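Local coordinates for protein glycoside Hydrolase (Bacteroides uniformis, PDB 5TA0) that probably hydrolyses agarose-type polysaccharides as a family 86 glycoside hydrolase of a gut bacterium and is captured here with bound neoagarooctaose, at residues I307-M312 against T533-E538; K543-N548 against G630-V635. All coordinates share one frame; numbering follows the deposited sequence.

Interaction 1: residues I307-M312 against T533-E538. With EDO (1,2-ethanediol), chain I.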
loop_
_atom_site.group_PDB
_atom_site.type_symbol
_atom_site.label_atom_id
_atom_site.label_comp_id
_atom_site.label_asym_id
_atom_site.label_seq_id
_atom_site.Cartn_x
_atom_site.Cartn_y
_atom_site.Cartn_z
ATOM N N ILE A 307 -9.700 -7.240 -6.550
ATOM C CA ILE A 307 -8.526 -7.662 -7.325
ATOM C C ILE A 307 -8.232 -9.147 -7.033
ATOM O O ILE A 307 -8.060 -9.951 -7.950
ATOM C CB ILE A 307 -7.294 -6.797 -7.032
ATOM C CG1 ILE A 307 -7.512 -5.357 -7.527
ATOM C CG2 ILE A 307 -6.066 -7.382 -7.673
ATOM C CD1 ILE A 307 -6.415 -4.410 -7.077
ATOM N N GLU A 308 -8.194 -9.516 -5.752
ATOM C CA GLU A 308 -7.881 -10.906 -5.388
ATOM C C GLU A 308 -8.931 -11.884 -5.902
ATOM O O GLU A 308 -8.572 -12.920 -6.463
ATOM C CB GLU A 308 -7.779 -11.048 -3.883
ATOM C CG GLU A 308 -6.582 -10.341 -3.276
ATOM C CD GLU A 308 -6.594 -10.320 -1.755
ATOM O OE1 GLU A 308 -5.695 -9.635 -1.181
ATOM O OE2 GLU A 308 -7.501 -10.907 -1.107
ATOM N N GLN A 309 -10.211 -11.556 -5.700
ATOM C CA GLN A 309 -11.267 -12.488 -6.095
ATOM C C GLN A 309 -11.319 -12.702 -7.601
ATOM O O GLN A 309 -11.474 -13.845 -8.061
ATOM C CB GLN A 309 -12.625 -11.991 -5.596
ATOM C CG GLN A 309 -13.842 -12.794 -6.078
ATOM C CD GLN A 309 -13.931 -14.175 -5.459
ATOM O OE1 GLN A 309 -14.366 -14.340 -4.326
ATOM N NE2 GLN A 309 -13.516 -15.168 -6.208
ATOM N N TYR A 310 -11.196 -11.617 -8.378
ATOM C CA TYR A 310 -11.229 -11.787 -9.835
ATOM C C TYR A 310 -9.963 -12.465 -10.351
ATOM O O TYR A 310 -10.018 -13.287 -11.285
ATOM C CB TYR A 310 -11.580 -10.513 -10.602
ATOM C CG TYR A 310 -11.808 -10.806 -12.050
ATOM C CD1 TYR A 310 -10.920 -10.375 -13.028
ATOM C CD2 TYR A 310 -12.849 -11.624 -12.446
ATOM C CE1 TYR A 310 -11.092 -10.710 -14.361
ATOM C CE2 TYR A 310 -13.051 -11.949 -13.763
ATOM C CZ TYR A 310 -12.176 -11.504 -14.721
ATOM O OH TYR A 310 -12.353 -11.843 -16.039
ATOM N N SER A 311 -8.809 -12.183 -9.728
ATOM C CA SER A 311 -7.605 -12.932 -10.047
ATOM C C SER A 311 -7.799 -14.431 -9.826
ATOM O O SER A 311 -7.405 -15.240 -10.655
ATOM C CB SER A 311 -6.421 -12.406 -9.247
ATOM O OG SER A 311 -6.158 -11.041 -9.539
ATOM N N MET A 312 -8.432 -14.787 -8.712
ATOM C CA MET A 312 -8.737 -16.212 -8.505
ATOM C C MET A 312 -9.625 -16.780 -9.601
ATOM O O MET A 312 -9.335 -17.824 -10.154
ATOM C CB MET A 312 -9.394 -16.421 -7.135
ATOM C CG MET A 312 -8.398 -16.342 -5.993
ATOM S SD MET A 312 -7.195 -17.692 -5.911
ATOM C CE MET A 312 -8.298 -19.048 -5.526
ATOM N N THR A 533 -16.810 -18.897 -5.705
ATOM C CA THR A 533 -16.727 -19.349 -7.070
ATOM C C THR A 533 -17.073 -18.282 -8.101
ATOM O O THR A 533 -16.733 -18.431 -9.250
ATOM C CB THR A 533 -17.641 -20.554 -7.345
ATOM O OG1 THR A 533 -19.004 -20.181 -7.112
ATOM C CG2 THR A 533 -17.282 -21.742 -6.424
ATOM N N ASP A 534 -17.758 -17.220 -7.684
ATOM C CA ASP A 534 -18.203 -16.171 -8.596
ATOM C C ASP A 534 -18.202 -14.842 -7.844
ATOM O O ASP A 534 -17.934 -14.800 -6.648
ATOM C CB ASP A 534 -19.616 -16.511 -9.116
ATOM C CG ASP A 534 -19.922 -15.931 -10.475
ATOM O OD1 ASP A 534 -19.205 -15.042 -10.974
ATOM O OD2 ASP A 534 -20.928 -16.411 -11.064
ATOM N N TYR A 535 -18.542 -13.761 -8.541
ATOM C CA TYR A 535 -18.450 -12.425 -7.985
ATOM C C TYR A 535 -19.364 -11.470 -8.763
ATOM O O TYR A 535 -19.982 -11.882 -9.746
ATOM C CB TYR A 535 -16.970 -11.964 -8.000
ATOM C CG TYR A 535 -16.509 -11.279 -9.266
ATOM C CD1 TYR A 535 -15.793 -10.072 -9.211
ATOM C CD2 TYR A 535 -16.784 -11.826 -10.526
ATOM C CE1 TYR A 535 -15.405 -9.421 -10.379
ATOM C CE2 TYR A 535 -16.381 -11.194 -11.692
ATOM C CZ TYR A 535 -15.688 -9.978 -11.608
ATOM O OH TYR A 535 -15.303 -9.337 -12.775
ATOM N N LEU A 536 -19.461 -10.234 -8.287
ATOM C CA LEU A 536 -20.062 -9.104 -9.033
ATOM C C LEU A 536 -21.486 -9.387 -9.522
ATOM O O LEU A 536 -21.721 -9.584 -10.722
ATOM C CB LEU A 536 -19.138 -8.660 -10.179
ATOM C CG LEU A 536 -19.519 -7.321 -10.860
ATOM C CD1 LEU A 536 -19.700 -6.181 -9.876
ATOM C CD2 LEU A 536 -18.458 -6.990 -11.891
ATOM N N LYS A 537 -22.415 -9.406 -8.578
ATOM C CA LYS A 537 -23.820 -9.734 -8.872
ATOM C C LYS A 537 -24.705 -8.523 -8.580
ATOM O O LYS A 537 -24.561 -7.861 -7.554
ATOM C CB LYS A 537 -24.264 -10.939 -8.046
ATOM C CG LYS A 537 -23.475 -12.223 -8.296
ATOM C CD LYS A 537 -23.544 -12.685 -9.745
ATOM C CE LYS A 537 -22.749 -13.957 -9.998
ATOM N NZ LYS A 537 -22.702 -14.271 -11.454
ATOM N N GLU A 538 -25.622 -8.243 -9.506
ATOM C CA GLU A 538 -26.596 -7.156 -9.352
ATOM C C GLU A 538 -27.642 -7.503 -8.296
ATOM O O GLU A 538 -28.092 -8.646 -8.197
ATOM C CB GLU A 538 -27.346 -6.904 -10.669
ATOM C CG GLU A 538 -26.498 -6.448 -11.834
ATOM C CD GLU A 538 -27.248 -6.428 -13.163
ATOM O OE1 GLU A 538 -28.471 -6.684 -13.186
ATOM O OE2 GLU A 538 -26.596 -6.179 -14.193
HETATM C C1 EDO I . -13.810 -20.607 -10.454
HETATM O O1 EDO I . -14.001 -19.434 -9.667
HETATM C C2 EDO I . -13.533 -21.769 -9.522
HETATM O O2 EDO I . -14.503 -21.797 -8.476
HETATM O O HOH W 1 -16.918 -13.104 -4.622
#

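Interaction 2: residues K543-N548 against G630-V635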
loop_
_atom_site.group_PDB
_atom_site.type_symbol
_atom_site.label_atom_id
_atom_site.label_comp_id
_atom_site.label_asym_id
_atom_site.label_seq_id
_atom_site.Cartn_x
_atom_site.Cartn_y
_atom_site.Cartn_z
ATOM N N LYS A 543 -34.656 -10.728 -4.180
ATOM C CA LYS A 543 -34.064 -11.803 -4.982
ATOM C C LYS A 543 -32.816 -12.324 -4.282
ATOM O O LYS A 543 -31.848 -11.587 -4.066
ATOM C CB LYS A 543 -33.675 -11.316 -6.377
ATOM N N GLU A 544 -32.831 -13.605 -3.960
ATOM C CA GLU A 544 -31.703 -14.257 -3.308
ATOM C C GLU A 544 -30.456 -14.247 -4.209
ATOM O O GLU A 544 -30.535 -14.618 -5.371
ATOM C CB GLU A 544 -32.088 -15.699 -2.991
ATOM C CG GLU A 544 -31.290 -16.301 -1.865
ATOM C CD GLU A 544 -31.547 -17.787 -1.663
ATOM O OE1 GLU A 544 -32.015 -18.484 -2.603
ATOM O OE2 GLU A 544 -31.249 -18.257 -0.553
ATOM N N LEU A 545 -29.313 -13.837 -3.651
ATOM C CA LEU A 545 -28.007 -13.952 -4.318
ATOM C C LEU A 545 -27.219 -15.017 -3.573
ATOM O O LEU A 545 -26.984 -14.878 -2.370
ATOM C CB LEU A 545 -27.257 -12.620 -4.306
ATOM C CG LEU A 545 -27.870 -11.492 -5.146
ATOM C CD1 LEU A 545 -27.056 -10.218 -5.027
ATOM C CD2 LEU A 545 -27.952 -11.878 -6.616
ATOM N N VAL A 546 -26.804 -16.062 -4.279
ATOM C CA VAL A 546 -26.151 -17.212 -3.661
ATOM C C VAL A 546 -24.698 -17.260 -4.086
ATOM O O VAL A 546 -24.405 -17.199 -5.275
ATOM C CB VAL A 546 -26.836 -18.535 -4.065
ATOM C CG1 VAL A 546 -26.139 -19.727 -3.422
ATOM C CG2 VAL A 546 -28.318 -18.489 -3.679
ATOM N N PHE A 547 -23.807 -17.360 -3.102
ATOM C CA PHE A 547 -22.365 -17.520 -3.312
ATOM C C PHE A 547 -21.916 -18.805 -2.637
ATOM O O PHE A 547 -22.508 -19.238 -1.632
ATOM C CB PHE A 547 -21.595 -16.346 -2.713
ATOM C CG PHE A 547 -21.842 -15.052 -3.419
ATOM C CD1 PHE A 547 -22.952 -14.278 -3.104
ATOM C CD2 PHE A 547 -20.994 -14.613 -4.426
ATOM C CE1 PHE A 547 -23.205 -13.086 -3.770
ATOM C CE2 PHE A 547 -21.247 -13.415 -5.086
ATOM C CZ PHE A 547 -22.353 -12.662 -4.766
ATOM N N ASN A 548 -20.881 -19.413 -3.186
ATOM C CA ASN A 548 -20.332 -20.660 -2.675
ATOM C C ASN A 548 -18.852 -20.512 -2.381
ATOM O O ASN A 548 -18.103 -20.076 -3.250
ATOM C CB ASN A 548 -20.525 -21.772 -3.702
ATOM C CG ASN A 548 -21.981 -22.087 -3.944
ATOM O OD1 ASN A 548 -22.562 -21.651 -4.935
ATOM N ND2 ASN A 548 -22.581 -22.795 -3.021
ATOM N N GLY A 630 -27.455 -1.552 -7.299
ATOM C CA GLY A 630 -26.083 -1.799 -6.869
ATOM C C GLY A 630 -25.685 -3.253 -7.045
ATOM O O GLY A 630 -26.376 -4.055 -7.669
ATOM N N HIS A 631 -24.541 -3.584 -6.448
ATOM C CA HIS A 631 -23.938 -4.902 -6.600
ATOM C C HIS A 631 -23.359 -5.419 -5.312
ATOM O O HIS A 631 -22.927 -4.643 -4.454
ATOM C CB HIS A 631 -22.773 -4.849 -7.599
ATOM C CG HIS A 631 -23.170 -4.565 -9.013
ATOM N ND1 HIS A 631 -23.440 -3.290 -9.469
ATOM C CD2 HIS A 631 -23.299 -5.382 -10.079
ATOM C CE1 HIS A 631 -23.730 -3.346 -10.758
ATOM N NE2 HIS A 631 -23.667 -4.600 -11.151
ATOM N N VAL A 632 -23.341 -6.737 -5.204
ATOM C CA VAL A 632 -22.396 -7.426 -4.311
ATOM C C VAL A 632 -21.147 -7.658 -5.157
ATOM O O VAL A 632 -21.183 -8.405 -6.130
ATOM C CB VAL A 632 -22.957 -8.765 -3.814
ATOM C CG1 VAL A 632 -21.953 -9.459 -2.912
ATOM C CG2 VAL A 632 -24.294 -8.552 -3.100
ATOM N N SER A 633 -20.055 -6.963 -4.807
ATOM C CA SER A 633 -18.818 -7.064 -5.572
ATOM C C SER A 633 -18.112 -8.398 -5.310
ATOM O O SER A 633 -17.749 -9.096 -6.245
ATOM C CB SER A 633 -17.889 -5.886 -5.282
ATOM O OG SER A 633 -17.692 -5.724 -3.908
ATOM N N THR A 634 -17.945 -8.739 -4.029
ATOM C CA THR A 634 -17.259 -9.972 -3.627
ATOM C C THR A 634 -17.855 -10.517 -2.348
ATOM O O THR A 634 -18.344 -9.758 -1.504
ATOM C CB THR A 634 -15.737 -9.751 -3.394
ATOM O OG1 THR A 634 -15.537 -8.779 -2.376
ATOM C CG2 THR A 634 -15.029 -9.326 -4.664
ATOM N N VAL A 635 -17.770 -11.838 -2.207
ATOM C CA VAL A 635 -17.977 -12.522 -0.946
ATOM C C VAL A 635 -16.779 -13.422 -0.726
ATOM O O VAL A 635 -16.498 -14.294 -1.539
ATOM C CB VAL A 635 -19.287 -13.331 -0.933
ATOM C CG1 VAL A 635 -19.434 -14.054 0.392
ATOM C CG2 VAL A 635 -20.476 -12.406 -1.195
#

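Interaction 1: residues I307-M312 against T533-E538
A water sits 2.8 Å from Asp534 O and within hydrogen-bonding distance of Gln309 OE1, bridging helix 298-315 to the end of strand 523-538; no direct hydrogen bond joins the two segments. On the other end of the same amide, Gln309 NE2 binds Ala532 O, which fixes the turn of the group. The Gln309 chain, bent at chi2 (70°), runs past Tyr535 in the opposite direction, its CG 3.8 Å from Tyr535 CB. Beyond it, the phenol end of Tyr535 approaches the Tyr310 ring obliquely: Tyr310 CD2 lies 3.4 Å from Tyr535 CZ. The rings are inclined by 26° with centroids 5.1 Å apart, so they are slid too far to overlap much. Both hydroxyls are bound outside the pair, Tyr310 OH to Asp269 and Lys265 and Tyr535 OH to Trp260 NE1, and this pins the rings at their far ends. Leu536 CB lies 3.6 Å above the centre of the Tyr535 ring. Asp534 braces the loop by accepting Tyr535 N at OD1, while Lys537 NZ forms a salt bridge to OD2 (2.8 Å). Leu536, in a left-handed conformation (phi 55°), and Lys537 both face Val632, forming a G1 beta bulge.

Interaction 2: residues K543-N548 against G630-V635
Phe547 and Val635 meet across the interior of a beta-sandwich, where strand 545-549 of a four-stranded antiparallel sheet faces strand 631-642 of a five-stranded mixed one. The two short strand segments run 8.7 Å apart at -30°, in the same general direction, and no hydrogen bond joins them; side chains alone fill the gap. Packing is densest at the aromatic ring. Val635 CG2 sits over one face in a CH-pi contact, 3.6 Å from the Phe547 centroid and 10° off the ring normal. With CG anti to the carbonyl carbon (chi1 -67°), the ring of Phe547 is carried back along its strand to Val632, whose CG1 approaches it obliquely at the outer end. Replacing Phe547 with alanine is likely to open a gap between the sheets and leave Val632 and Val635 without their shared partner. Toward the start of the strand the contact thins: Leu545 is partly exposed and reaches Val632 through a single methyl pair, although Lys537 and Ile539 also pack against it. Val546 lies on the outer surface, beside Thr620. Within the interior, Ile621 packs on Val635 and Leu623 on Val632, so the neighbouring strand 619-624 extends the apolar layer. The two methyls of Val632 are divided between the partners: CG1 lies 3.7 Å from Phe547 CZ, and CG2 lies 3.8 Å from Leu545 CD1.

The centres of interactions 1 and 2 are 10 Å apart, and strand 631-642 joins them: its backbone pairs with strand 523-538 through Leu536 N to Ser633 O (2.9 Å) and Lys537 O to Val632 N (2.9 Å). That sheet has helix 298-315 against one face, where Gln309 touches Thr634, and the second sheet of the sandwich against the other, toward which Val632 and Val635 point. Interaction 1 couples the barrel domain to the sandwich; interaction 2 lies inside the sandwich. Neither contact is at the bound glycan, which occupies a pocket of the barrel domain; the Tyr310 side chain is about 12 Å from a calcium ion.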